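Local coordinates for N-acetylneuraminic acid outer membrane channel protein NanC (Escherichia coli, PDB 2WJR) that forms a monomeric, weakly anion-selective outer-membrane channel that lets N-acetylneuraminic acid enter the bacterium, at residues T83-Y88 against Y107-Y112; R123-R128 against K152-R157; F141-Q146 against N168-Q173; I184-L189 against S202-R207. The protein carries 1 engineered substitution. All blocks are in the same frame, centred on the assembly; numbering follows the deposited sequence.

Overall arrangement
All four contacts join neighbouring antiparallel strands, or the loops that extend them, in the wall of one beta-barrel. Contacts 1 and 2 share the sheet at strands 99-110 and 126-136 and touch through a probable backbone hydrogen bond between Val126 N and Asp108 O. Contacts 3 and 4 are adjacent, through strands 164-174 and 180-188, and lie about 27 and 25 Å from contact 1 between centres, across the chain's centre. Contacts 1 and 3 are surface contacts, while 2 and 4 are partly buried. Contact 3 is the most apolar, contact 4 has tyrosines outside and an ion network inside, and contacts 1 and 2, near the extracellular rim, rely more on charges, amides and water.

Contact 1: T83-Y88 against Y107-Y112; sequences TRYGPY and YDWKAY. With OCT (N-octane), chain G; EPE (4-(2-hydroxyethyl)-1-piperazine ethanesulfonic acid), chain B.
Tyr85 and Trp109 form a hydrogen-bonded antiparallel pair beside the non-hydrogen-bonded pair Arg84 and Lys110, in strands 83-88 and 107-110 whose directions differ by 156°. Further backbone bonds run from Ala111 N to Thr83 O and from Tyr107 N to Pro87 O. On one face of this hairpin, Tyr85 meets Trp109 rim against rim, with CD2 of the tyrosine 3.9 Å from CE3 of the indole. Octane lies on this side too: its C3 sits over the centre of the Tyr107 ring, while its other end runs toward Pro87. The opposite face is charged. Arg84 leaves the strand with CG anti to the backbone N (chi1 -179°) and bends at chi3, which lays its guanidinium on the Asp108 carboxylate with the planes only 19° apart. The ion pair is long, NE of Arg84 to OD2 of Asp108 being 3.7 Å, and no N-H points at that oxygen; Arg106 is the stronger partner of the carboxylate. Water 1 accepts from Arg84 NE at 2.8 Å and donates to Asp108 OD1. Beyond, Arg84 NH2 and Lys110 NZ each hold a sulfonate oxygen of the buffer molecule, O2S and O3S, at 2.8 Å. With a leucine here, the sulfonate and water 1 would probably each lose a donor, and Asp108 its stacked cation. Two basic side chains meeting one sulfonate, with Arg9 also bound to this molecule, suggest that this inner wall can receive acidic groups, consistent with the weak anion selectivity of the channel.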
# COMPACT_ATOMS: atom_id res chain seq x y z
N THR A 83 4.63 -13.87 9.87
CA THR A 83 5.18 -13.34 8.61
C THR A 83 4.25 -13.67 7.44
O THR A 83 3.69 -14.76 7.35
CB THR A 83 6.59 -13.89 8.32
OG1 THR A 83 7.46 -13.58 9.42
CG2 THR A 83 7.16 -13.30 7.02
N ARG A 84 4.08 -12.69 6.56
CA ARG A 84 3.26 -12.84 5.38
C ARG A 84 4.11 -12.47 4.16
O ARG A 84 4.71 -11.42 4.14
CB ARG A 84 2.07 -11.90 5.47
CG ARG A 84 1.10 -11.97 4.31
CD ARG A 84 0.18 -10.76 4.38
NE ARG A 84 0.82 -9.59 3.75
CZ ARG A 84 0.42 -8.33 3.88
NH1 ARG A 84 1.07 -7.37 3.22
NH2 ARG A 84 -0.60 -8.00 4.66
N TYR A 85 4.14 -13.36 3.17
CA TYR A 85 5.00 -13.19 1.99
C TYR A 85 4.15 -12.84 0.78
O TYR A 85 3.17 -13.54 0.49
CB TYR A 85 5.74 -14.49 1.73
CG TYR A 85 6.71 -14.89 2.82
CD1 TYR A 85 7.93 -14.20 2.99
CD2 TYR A 85 6.42 -15.94 3.69
CE1 TYR A 85 8.82 -14.57 3.97
CE2 TYR A 85 7.32 -16.31 4.69
CZ TYR A 85 8.51 -15.62 4.81
OH TYR A 85 9.41 -15.97 5.80
N GLY A 86 4.53 -11.76 0.08
CA GLY A 86 3.75 -11.24 -1.03
C GLY A 86 4.52 -11.09 -2.33
O GLY A 86 4.87 -9.97 -2.69
N PRO A 87 4.82 -12.21 -3.00
CA PRO A 87 5.47 -12.12 -4.29
C PRO A 87 4.54 -11.40 -5.26
O PRO A 87 3.31 -11.50 -5.15
CB PRO A 87 5.70 -13.58 -4.67
CG PRO A 87 4.67 -14.35 -3.90
CD PRO A 87 4.57 -13.62 -2.61
N TYR A 88 5.13 -10.61 -6.17
CA TYR A 88 4.33 -9.84 -7.09
C TYR A 88 5.02 -9.57 -8.42
O TYR A 88 6.24 -9.78 -8.55
CB TYR A 88 3.90 -8.51 -6.47
CG TYR A 88 4.98 -7.48 -6.12
CD1 TYR A 88 5.25 -7.16 -4.79
CD2 TYR A 88 5.67 -6.78 -7.11
CE1 TYR A 88 6.18 -6.17 -4.47
CE2 TYR A 88 6.56 -5.79 -6.80
CZ TYR A 88 6.83 -5.51 -5.49
OH TYR A 88 7.75 -4.53 -5.19
N TYR A 107 0.32 -11.86 -4.60
CA TYR A 107 -0.26 -12.98 -3.83
C TYR A 107 0.33 -12.97 -2.42
O TYR A 107 1.51 -13.28 -2.24
CB TYR A 107 0.07 -14.31 -4.50
CG TYR A 107 -0.48 -15.54 -3.77
CD1 TYR A 107 -1.84 -15.72 -3.61
CD2 TYR A 107 0.38 -16.51 -3.27
CE1 TYR A 107 -2.35 -16.83 -2.95
CE2 TYR A 107 -0.12 -17.65 -2.62
CZ TYR A 107 -1.49 -17.79 -2.45
OH TYR A 107 -1.99 -18.91 -1.80
N ASP A 108 -0.52 -12.61 -1.44
CA ASP A 108 -0.15 -12.53 -0.05
C ASP A 108 -0.44 -13.87 0.62
O ASP A 108 -1.61 -14.29 0.75
CB ASP A 108 -0.92 -11.42 0.63
CG ASP A 108 -0.34 -10.04 0.34
OD1 ASP A 108 0.83 -9.93 -0.10
OD2 ASP A 108 -1.06 -9.05 0.56
N TRP A 109 0.63 -14.54 1.00
CA TRP A 109 0.58 -15.89 1.55
C TRP A 109 1.02 -15.79 3.01
O TRP A 109 2.11 -15.28 3.29
CB TRP A 109 1.49 -16.82 0.75
CG TRP A 109 1.46 -18.24 1.22
CD1 TRP A 109 0.60 -19.22 0.84
CD2 TRP A 109 2.36 -18.84 2.18
NE1 TRP A 109 0.89 -20.39 1.49
CE2 TRP A 109 1.97 -20.19 2.32
CE3 TRP A 109 3.45 -18.38 2.92
CZ2 TRP A 109 2.63 -21.08 3.16
CZ3 TRP A 109 4.11 -19.26 3.77
CH2 TRP A 109 3.69 -20.60 3.89
N LYS A 110 0.18 -16.24 3.93
CA LYS A 110 0.52 -16.18 5.36
C LYS A 110 1.26 -17.44 5.80
O LYS A 110 0.82 -18.56 5.54
CB LYS A 110 -0.73 -16.00 6.22
CG LYS A 110 -1.24 -14.60 6.25
CD LYS A 110 -2.55 -14.50 7.00
CE LYS A 110 -3.07 -13.09 7.03
NZ LYS A 110 -4.34 -12.95 7.80
N ALA A 111 2.39 -17.23 6.46
CA ALA A 111 3.23 -18.32 6.95
C ALA A 111 2.69 -18.88 8.27
O ALA A 111 3.33 -19.70 8.91
CB ALA A 111 4.67 -17.84 7.15
N TYR A 112 1.51 -18.44 8.67
CA TYR A 112 0.87 -18.88 9.90
C TYR A 112 -0.60 -19.16 9.62
O TYR A 112 -1.21 -18.53 8.75
CB TYR A 112 1.01 -17.83 10.99
CG TYR A 112 0.53 -16.45 10.61
CD1 TYR A 112 1.33 -15.59 9.86
CD2 TYR A 112 -0.72 -16.00 11.01
CE1 TYR A 112 0.88 -14.30 9.52
CE2 TYR A 112 -1.17 -14.74 10.67
CZ TYR A 112 -0.37 -13.90 9.94
OH TYR A 112 -0.85 -12.66 9.63
C1 OCT G . -2.44 -19.97 -5.80
C2 OCT G . -1.99 -18.83 -6.73
C3 OCT G . -0.51 -18.47 -6.52
C4 OCT G . -0.05 -17.26 -7.36
C5 OCT G . 1.42 -16.89 -7.06
C6 OCT G . 2.07 -16.06 -8.18
C7 OCT G . 3.29 -15.24 -7.72
C8 OCT G . 3.36 -13.84 -8.38
N1 EPE B . -5.49 -6.49 6.24
C2 EPE B . -6.10 -6.34 4.90
C3 EPE B . -7.28 -5.37 4.96
N4 EPE B . -6.86 -4.07 5.46
C5 EPE B . -6.32 -4.22 6.80
C6 EPE B . -5.13 -5.18 6.82
C7 EPE B . -7.98 -3.14 5.41
C8 EPE B . -7.62 -1.72 5.82
O8 EPE B . -7.89 -1.59 7.20
C9 EPE B . -4.29 -7.31 6.10
C10 EPE B . -3.63 -7.56 7.45
S EPE B . -2.82 -9.17 7.52
O1S EPE B . -1.82 -9.10 8.58
O2S EPE B . -2.21 -9.58 6.26
O3S EPE B . -3.83 -10.17 7.89
O HOH W 1 2.70 -9.40 1.74

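Contact 2: R123-R128 against K152-R157; sequences RDNVHR and KQNDYR. With PO4 (phosphate ion), chain D.
Asp124, centre of an inverse gamma turn on the extracellular rim of the barrel, is held by Lys152 and Tyr156 of the facing loop. Two residues on, Val126 and Lys152 form a non-hydrogen-bonded antiparallel pair. The lysine chain bends at chi2 (-66°) and brings NZ to the syn lone pair of Asp124 OD1, 2.9 Å away; its second bond, to OD2, is weak, and OD2 also pairs with Lys110. Water 2 donates to both Asp124 OD1 and Asn125 O and accepts from Asn154 N, so one molecule serves both loops. Asn125 O also takes the backbone N-H of Gln153, 3.0 Å away. The two amide side chains run side by side: Asn125 ND2 gives a hydrogen to Gln153 OE1 at 3.2 Å, an oxygen that Tyr107 also binds, while Asn125 OD1 accepts from Lys110 N. Asn154 ND2 donates to Arg123 O in its carbonyl plane, although the length is doubtfully short. Arg123 NE in turn donates to O2 of a phosphate at 2.7 Å. Tyr156 turns one ring face to the turn, CB of Asp124 standing 3.5 Å from its centroid and 8° off the ring normal in a CH-pi contact; its hydroxyl bonds to Gln114 O. Replacing this tyrosine by an alanine would probably open a gap beneath Asp124 CB and leave Gln114 O without its hydroxyl partner. His127, whose ND1 is engaged by Tyr105, meets water 3 with NE2 at 2.8 Å, and the same water accepts from Gln153 NE2.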
# COMPACT_ATOMS: atom_id res chain seq x y z
N ARG A 123 -5.40 -21.07 6.07
CA ARG A 123 -4.45 -20.01 5.76
C ARG A 123 -5.16 -18.90 5.01
O ARG A 123 -5.78 -19.13 3.97
CB ARG A 123 -3.33 -20.61 4.91
CG ARG A 123 -1.97 -20.17 5.27
CD ARG A 123 -0.95 -20.83 4.36
NE ARG A 123 -0.51 -22.12 4.87
CZ ARG A 123 0.35 -22.30 5.87
NH1 ARG A 123 0.87 -21.26 6.51
NH2 ARG A 123 0.67 -23.53 6.24
N ASP A 124 -5.06 -17.69 5.53
CA ASP A 124 -5.81 -16.57 5.02
C ASP A 124 -4.94 -15.88 3.96
O ASP A 124 -4.41 -14.80 4.17
CB ASP A 124 -6.20 -15.61 6.13
CG ASP A 124 -6.86 -14.36 5.61
OD1 ASP A 124 -7.65 -14.46 4.64
OD2 ASP A 124 -6.58 -13.28 6.15
N ASN A 125 -4.88 -16.53 2.82
CA ASN A 125 -4.10 -16.03 1.69
C ASN A 125 -4.97 -15.13 0.84
O ASN A 125 -6.21 -15.28 0.79
CB ASN A 125 -3.57 -17.19 0.87
CG ASN A 125 -2.76 -18.16 1.68
OD1 ASN A 125 -2.05 -17.76 2.62
ND2 ASN A 125 -2.87 -19.45 1.34
N VAL A 126 -4.33 -14.18 0.16
CA VAL A 126 -5.05 -13.13 -0.50
C VAL A 126 -4.50 -12.84 -1.91
O VAL A 126 -3.29 -12.83 -2.13
CB VAL A 126 -4.98 -11.85 0.33
CG1 VAL A 126 -5.48 -10.66 -0.52
CG2 VAL A 126 -5.80 -11.98 1.63
N HIS A 127 -5.42 -12.63 -2.85
CA HIS A 127 -5.08 -12.17 -4.21
C HIS A 127 -5.28 -10.69 -4.24
O HIS A 127 -6.38 -10.22 -3.95
CB HIS A 127 -6.02 -12.78 -5.23
CG HIS A 127 -5.92 -14.27 -5.36
ND1 HIS A 127 -4.83 -14.90 -5.92
CD2 HIS A 127 -6.79 -15.25 -5.02
CE1 HIS A 127 -5.02 -16.20 -5.90
NE2 HIS A 127 -6.21 -16.44 -5.37
N ARG A 128 -4.25 -9.92 -4.59
CA ARG A 128 -4.33 -8.47 -4.53
C ARG A 128 -3.86 -7.80 -5.84
O ARG A 128 -2.80 -8.12 -6.38
CB ARG A 128 -3.53 -7.93 -3.34
CG ARG A 128 -3.49 -6.42 -3.31
CD ARG A 128 -2.72 -5.88 -2.16
NE ARG A 128 -2.61 -4.41 -2.26
CZ ARG A 128 -2.68 -3.54 -1.25
NH1 ARG A 128 -2.88 -3.94 0.01
NH2 ARG A 128 -2.58 -2.24 -1.52
N LYS A 152 -10.21 -12.96 -0.94
CA LYS A 152 -9.75 -14.09 -0.16
C LYS A 152 -9.68 -15.34 -0.99
O LYS A 152 -10.60 -15.65 -1.76
CB LYS A 152 -10.70 -14.35 1.02
CG LYS A 152 -10.93 -13.18 1.92
CD LYS A 152 -9.67 -12.78 2.63
CE LYS A 152 -9.91 -11.97 3.88
NZ LYS A 152 -8.66 -11.72 4.60
N GLN A 153 -8.60 -16.09 -0.82
CA GLN A 153 -8.49 -17.38 -1.47
C GLN A 153 -9.33 -18.44 -0.70
O GLN A 153 -9.94 -19.32 -1.31
CB GLN A 153 -7.03 -17.81 -1.54
CG GLN A 153 -6.78 -19.18 -2.11
CD GLN A 153 -5.30 -19.44 -2.34
OE1 GLN A 153 -4.47 -19.26 -1.44
NE2 GLN A 153 -4.96 -19.85 -3.56
N ASN A 154 -9.33 -18.34 0.62
CA ASN A 154 -9.91 -19.38 1.49
C ASN A 154 -11.12 -18.85 2.26
O ASN A 154 -11.62 -17.76 1.95
CB ASN A 154 -8.82 -19.94 2.41
CG ASN A 154 -7.80 -20.75 1.66
OD1 ASN A 154 -8.15 -21.50 0.75
ND2 ASN A 154 -6.52 -20.61 2.03
N ASP A 155 -11.60 -19.58 3.27
CA ASP A 155 -12.89 -19.24 3.89
C ASP A 155 -12.75 -18.19 4.99
O ASP A 155 -12.95 -18.48 6.16
CB ASP A 155 -13.56 -20.53 4.43
CG ASP A 155 -14.94 -20.29 4.97
OD1 ASP A 155 -15.56 -19.26 4.62
OD2 ASP A 155 -15.42 -21.16 5.76
N TYR A 156 -12.41 -16.98 4.57
CA TYR A 156 -12.26 -15.84 5.45
C TYR A 156 -13.00 -14.65 4.89
O TYR A 156 -13.46 -14.68 3.75
CB TYR A 156 -10.79 -15.47 5.58
CG TYR A 156 -9.93 -16.53 6.20
CD1 TYR A 156 -9.76 -16.59 7.58
CD2 TYR A 156 -9.29 -17.46 5.42
CE1 TYR A 156 -8.97 -17.58 8.15
CE2 TYR A 156 -8.49 -18.42 5.97
CZ TYR A 156 -8.35 -18.48 7.36
OH TYR A 156 -7.54 -19.43 7.88
N ARG A 157 -13.11 -13.60 5.69
CA ARG A 157 -13.78 -12.41 5.22
C ARG A 157 -13.06 -11.16 5.70
O ARG A 157 -12.35 -11.19 6.69
CB ARG A 157 -15.25 -12.38 5.67
CG ARG A 157 -15.43 -12.21 7.16
CD ARG A 157 -16.92 -12.14 7.52
NE ARG A 157 -17.17 -11.88 8.93
CZ ARG A 157 -17.07 -10.69 9.53
NH1 ARG A 157 -17.35 -10.58 10.83
NH2 ARG A 157 -16.71 -9.60 8.85
P PO4 D . -3.50 -24.75 4.75
O1 PO4 D . -3.39 -26.21 4.39
O2 PO4 D . -2.27 -24.06 4.22
O3 PO4 D . -4.74 -24.14 4.11
O4 PO4 D . -3.59 -24.62 6.26
O HOH W 2 -8.08 -16.20 2.45
O HOH W 3 -7.30 -18.99 -5.52

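Contact 3: F141-Q146 against N168-Q173; sequences FTFAWQ and NAFVLQ. With OCT (N-octane), chain F.
Trp145 packs against Phe170 in a non-hydrogen-bonded pair; Phe143 and Leu172 share this register, and such pairs alternate with three hydrogen-bonded ones between strands 141-146 and 168-173. The backbone bonds come in reciprocal sets: Thr142 with Gln173, Ala144 with Val171 and Gln146 with Ala169, each residue both giving and receiving. Between them the CA-H groups of Phe141, Phe143 and Trp145 approach the carbonyl oxygens of Gln173, Val171 and Ala169. Aromatic and apolar contacts fill the face that carries Phe143 and Trp145. The five-membered ring of Trp145 and the Phe170 ring are nearly parallel, 7° between planes, but slid apart with centroids at 4.5 Å; CE2 of Phe170 comes 3.4 Å from CD1 of the indole. Phe143 CZ lies 4.0 Å from Phe170 CD2, at the edge of that ring. C1 of an octane sits over one face of Phe143. Farther along, Leu172 CD1 rests 3.9 Å from Phe141 CD2. One side-chain hydrogen bond crosses the strands on this face: a chi1 of 170° sets the indole beside its own carbonyl carbon, and Trp145 NE1 reaches Asn168 OD1 at 2.9 Å. The donor is tilted 17° from the amide carbonyl plane, and Thr147 also binds this oxygen. The other face is smaller and more polar, with Ala144 beside Val171 and the Gln173 amide oxygen against Thr142 CB; Thr142 OG1 is bonded to His136 and His175. Aromatic residues touching alkane outside and small or polar ones inside are characteristic of a transmembrane beta-barrel wall, here that of a KdgM-family porin.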
# COMPACT_ATOMS: atom_id res chain seq x y z
N PHE A 141 3.02 20.59 -8.27
CA PHE A 141 2.06 19.56 -7.81
C PHE A 141 2.07 18.29 -8.64
O PHE A 141 2.13 18.32 -9.86
CB PHE A 141 0.63 20.11 -7.82
CG PHE A 141 0.39 21.21 -6.83
CD1 PHE A 141 0.24 22.53 -7.25
CD2 PHE A 141 0.29 20.93 -5.48
CE1 PHE A 141 0.02 23.55 -6.33
CE2 PHE A 141 0.07 21.97 -4.54
CZ PHE A 141 -0.07 23.27 -4.98
N THR A 142 1.95 17.16 -7.94
CA THR A 142 1.77 15.86 -8.57
C THR A 142 0.56 15.22 -7.89
O THR A 142 0.42 15.29 -6.67
CB THR A 142 3.02 14.98 -8.37
OG1 THR A 142 4.10 15.52 -9.13
CG2 THR A 142 2.76 13.52 -8.80
N PHE A 143 -0.33 14.67 -8.71
CA PHE A 143 -1.49 13.94 -8.23
C PHE A 143 -1.27 12.47 -8.51
O PHE A 143 -0.92 12.07 -9.63
CB PHE A 143 -2.77 14.43 -8.93
CG PHE A 143 -3.95 13.53 -8.70
CD1 PHE A 143 -4.71 13.65 -7.56
CD2 PHE A 143 -4.27 12.53 -9.63
CE1 PHE A 143 -5.80 12.80 -7.34
CE2 PHE A 143 -5.35 11.67 -9.42
CZ PHE A 143 -6.12 11.82 -8.28
N ALA A 144 -1.50 11.64 -7.50
CA ALA A 144 -1.36 10.20 -7.69
C ALA A 144 -2.57 9.49 -7.14
O ALA A 144 -3.04 9.81 -6.04
CB ALA A 144 -0.07 9.67 -7.02
N TRP A 145 -3.06 8.51 -7.90
CA TRP A 145 -4.18 7.67 -7.45
C TRP A 145 -3.76 6.20 -7.52
O TRP A 145 -3.24 5.74 -8.54
CB TRP A 145 -5.42 7.96 -8.31
CG TRP A 145 -6.59 7.01 -8.15
CD1 TRP A 145 -7.05 6.45 -6.99
CD2 TRP A 145 -7.45 6.55 -9.19
NE1 TRP A 145 -8.15 5.66 -7.24
CE2 TRP A 145 -8.42 5.71 -8.59
CE3 TRP A 145 -7.51 6.77 -10.57
CZ2 TRP A 145 -9.42 5.08 -9.33
CZ3 TRP A 145 -8.50 6.14 -11.30
CH2 TRP A 145 -9.44 5.30 -10.68
N GLN A 146 -4.01 5.48 -6.43
CA GLN A 146 -3.79 4.06 -6.36
C GLN A 146 -5.13 3.39 -6.06
O GLN A 146 -5.77 3.71 -5.07
CB GLN A 146 -2.78 3.73 -5.26
CG GLN A 146 -2.44 2.25 -5.18
CD GLN A 146 -1.42 1.93 -4.09
OE1 GLN A 146 -0.74 2.82 -3.58
NE2 GLN A 146 -1.31 0.67 -3.75
N ASN A 168 -9.00 2.94 -2.22
CA ASN A 168 -8.64 3.99 -3.14
C ASN A 168 -7.91 5.06 -2.39
O ASN A 168 -8.43 5.63 -1.42
CB ASN A 168 -9.89 4.53 -3.84
CG ASN A 168 -10.38 3.63 -4.94
OD1 ASN A 168 -9.82 3.61 -6.04
ND2 ASN A 168 -11.41 2.82 -4.64
N ALA A 169 -6.67 5.33 -2.84
CA ALA A 169 -5.79 6.32 -2.23
C ALA A 169 -5.55 7.46 -3.23
O ALA A 169 -5.20 7.21 -4.38
CB ALA A 169 -4.46 5.65 -1.80
N PHE A 170 -5.74 8.69 -2.76
CA PHE A 170 -5.56 9.90 -3.57
C PHE A 170 -4.54 10.77 -2.86
O PHE A 170 -4.74 11.15 -1.70
CB PHE A 170 -6.88 10.66 -3.74
CG PHE A 170 -7.99 9.81 -4.27
CD1 PHE A 170 -8.83 9.11 -3.41
CD2 PHE A 170 -8.18 9.68 -5.63
CE1 PHE A 170 -9.84 8.31 -3.91
CE2 PHE A 170 -9.20 8.90 -6.13
CZ PHE A 170 -10.03 8.21 -5.26
N VAL A 171 -3.46 11.10 -3.56
CA VAL A 171 -2.33 11.78 -2.94
C VAL A 171 -2.06 13.05 -3.75
O VAL A 171 -1.98 13.00 -4.98
CB VAL A 171 -1.06 10.91 -2.91
CG1 VAL A 171 0.10 11.69 -2.22
CG2 VAL A 171 -1.29 9.55 -2.22
N LEU A 172 -1.96 14.18 -3.06
CA LEU A 172 -1.51 15.43 -3.68
C LEU A 172 -0.17 15.76 -3.07
O LEU A 172 -0.07 16.00 -1.86
CB LEU A 172 -2.49 16.58 -3.44
CG LEU A 172 -2.13 17.93 -4.10
CD1 LEU A 172 -2.12 17.82 -5.61
CD2 LEU A 172 -3.09 19.04 -3.66
N GLN A 173 0.86 15.76 -3.91
CA GLN A 173 2.22 16.07 -3.49
C GLN A 173 2.53 17.49 -3.92
O GLN A 173 2.20 17.90 -5.03
CB GLN A 173 3.23 15.13 -4.16
CG GLN A 173 3.14 13.65 -3.82
CD GLN A 173 3.99 12.80 -4.77
OE1 GLN A 173 4.68 13.33 -5.64
NE2 GLN A 173 3.92 11.49 -4.60
C1 OCT F . -6.01 15.72 -10.48
C2 OCT F . -6.44 15.36 -11.91
C3 OCT F . -6.08 16.48 -12.90
C4 OCT F . -6.71 17.83 -12.53
C5 OCT F . -5.69 18.98 -12.51
C6 OCT F . -5.95 20.01 -13.62
C7 OCT F . -5.94 21.43 -13.06
C8 OCT F . -4.54 21.85 -12.60

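Contact 4: I184-L189 against S202-R207; sequences IEYDYL and SENSYR
Glu185 and Arg207 stand side by side as a hydrogen-bonded pair on two adjacent antiparallel strands of the porin barrel, 184-188 and 204-207. On their face the packing is close and ionic. Arg207 runs extended from CG to NE alongside Glu185, which brings its NH1 to two acids. Glu185 OE1 receives it at 3.0 Å from above the carboxylate plane, the carboxylate and guanidinium being turned almost at right angles (87°). Asp187 crosses Arg207 at about a right angle, its OD2 over one guanidinium face, 3.1 Å from NH1, where charge alone acts because no N-H points at it. The anti lone pair of that same OD2 takes the hydroxyl hydrogen of Ser205 at 2.8 Å, so a neutral donor and a cation share the oxygen. Glu185 OE1 and Asp187 OD1 lie 2.5 Å apart, close enough that one acid group probably holds a proton. Arg207 NH2 has a further partner in Glu16. Toward the extracellular side, Leu189 packs on this face, its CB 3.8 Å from CG of Glu203, whose carboxylate turns away to Arg9 and Ser12. The other face, with its tyrosines, is looser and nearer the surface. Tyr186 and the exposed Tyr206 meet obliquely, ring centroids 5.6 Å apart and planes at 55°. Swung away from its own backbone N (chi1 165°), Tyr186 brings its end toward the neighbouring strand, and its OH donates to Asn204 OD1 at 2.8 Å. Ser202 OG meets the rim of the Tyr188 ring, 3.3 Å from CE2 and close to the ring plane.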
# COMPACT_ATOMS: atom_id res chain seq x y z
N ILE A 184 -0.63 15.61 1.04
CA ILE A 184 -1.86 15.25 1.74
C ILE A 184 -2.51 14.11 0.97
O ILE A 184 -2.27 13.94 -0.21
CB ILE A 184 -2.82 16.45 1.87
CG1 ILE A 184 -3.22 16.99 0.50
CG2 ILE A 184 -2.15 17.52 2.70
CD1 ILE A 184 -4.31 18.04 0.57
N GLU A 185 -3.34 13.35 1.67
CA GLU A 185 -3.87 12.12 1.12
C GLU A 185 -5.23 11.83 1.70
O GLU A 185 -5.45 12.01 2.89
CB GLU A 185 -2.89 10.97 1.40
CG GLU A 185 -3.39 9.58 1.06
CD GLU A 185 -2.37 8.49 1.32
OE1 GLU A 185 -2.71 7.29 1.18
OE2 GLU A 185 -1.22 8.83 1.65
N TYR A 186 -6.15 11.41 0.84
CA TYR A 186 -7.42 10.87 1.28
C TYR A 186 -7.54 9.44 0.76
O TYR A 186 -7.30 9.18 -0.43
CB TYR A 186 -8.60 11.73 0.80
CG TYR A 186 -9.91 10.98 0.94
CD1 TYR A 186 -10.55 10.89 2.17
CD2 TYR A 186 -10.47 10.31 -0.14
CE1 TYR A 186 -11.73 10.16 2.32
CE2 TYR A 186 -11.64 9.58 0.00
CZ TYR A 186 -12.26 9.51 1.23
OH TYR A 186 -13.42 8.78 1.37
N ASP A 187 -7.89 8.51 1.64
CA ASP A 187 -8.19 7.14 1.22
C ASP A 187 -9.59 6.77 1.66
O ASP A 187 -10.07 7.22 2.71
CB ASP A 187 -7.21 6.13 1.82
CG ASP A 187 -5.84 6.68 1.95
OD1 ASP A 187 -5.18 6.86 0.91
OD2 ASP A 187 -5.41 6.94 3.10
N TYR A 188 -10.25 5.98 0.82
CA TYR A 188 -11.45 5.28 1.21
C TYR A 188 -11.12 3.78 1.23
O TYR A 188 -10.76 3.18 0.18
CB TYR A 188 -12.62 5.58 0.29
CG TYR A 188 -13.86 4.86 0.78
CD1 TYR A 188 -14.45 3.86 0.01
CD2 TYR A 188 -14.38 5.13 2.04
CE1 TYR A 188 -15.57 3.18 0.47
CE2 TYR A 188 -15.49 4.45 2.52
CZ TYR A 188 -16.08 3.47 1.72
OH TYR A 188 -17.17 2.79 2.20
N LEU A 189 -11.20 3.19 2.42
CA LEU A 189 -10.77 1.81 2.60
C LEU A 189 -11.95 0.82 2.72
O LEU A 189 -11.85 -0.21 3.38
CB LEU A 189 -9.85 1.74 3.80
CG LEU A 189 -8.66 2.69 3.72
CD1 LEU A 189 -7.81 2.55 4.98
CD2 LEU A 189 -7.80 2.44 2.46
N SER A 202 -17.70 2.41 7.68
CA SER A 202 -17.07 3.21 6.62
C SER A 202 -15.69 3.69 7.10
O SER A 202 -15.56 4.29 8.17
CB SER A 202 -17.97 4.39 6.27
OG SER A 202 -17.57 4.99 5.06
N GLU A 203 -14.65 3.44 6.29
CA GLU A 203 -13.29 3.75 6.71
C GLU A 203 -12.69 4.80 5.80
O GLU A 203 -12.01 4.48 4.81
CB GLU A 203 -12.44 2.47 6.73
CG GLU A 203 -11.04 2.62 7.34
CD GLU A 203 -11.06 2.62 8.86
OE1 GLU A 203 -10.17 1.99 9.46
OE2 GLU A 203 -11.95 3.24 9.45
N ASN A 204 -12.99 6.06 6.10
CA ASN A 204 -12.28 7.19 5.52
C ASN A 204 -10.93 7.33 6.22
O ASN A 204 -10.80 7.07 7.41
CB ASN A 204 -13.08 8.49 5.69
CG ASN A 204 -14.41 8.42 5.04
OD1 ASN A 204 -14.51 8.19 3.83
ND2 ASN A 204 -15.47 8.63 5.82
N SER A 205 -9.91 7.71 5.46
CA SER A 205 -8.57 7.81 5.97
C SER A 205 -8.04 9.14 5.47
O SER A 205 -8.15 9.47 4.29
CB SER A 205 -7.70 6.63 5.48
OG SER A 205 -6.32 6.82 5.77
N TYR A 206 -7.55 9.94 6.41
CA TYR A 206 -7.02 11.26 6.13
C TYR A 206 -5.59 11.29 6.58
O TYR A 206 -5.28 11.01 7.73
CB TYR A 206 -7.81 12.32 6.89
CG TYR A 206 -9.28 12.21 6.64
CD1 TYR A 206 -10.07 11.39 7.44
CD2 TYR A 206 -9.87 12.91 5.61
CE1 TYR A 206 -11.41 11.27 7.20
CE2 TYR A 206 -11.24 12.79 5.35
CZ TYR A 206 -12.00 11.98 6.15
OH TYR A 206 -13.34 11.88 5.90
N ARG A 207 -4.71 11.65 5.66
CA ARG A 207 -3.29 11.51 5.90
C ARG A 207 -2.53 12.73 5.47
O ARG A 207 -2.87 13.39 4.49
CB ARG A 207 -2.75 10.31 5.12
CG ARG A 207 -3.05 9.00 5.74
CD ARG A 207 -2.88 7.85 4.75
NE ARG A 207 -3.26 6.57 5.34
CZ ARG A 207 -3.18 5.39 4.70
NH1 ARG A 207 -2.76 5.34 3.44
NH2 ARG A 207 -3.54 4.28 5.31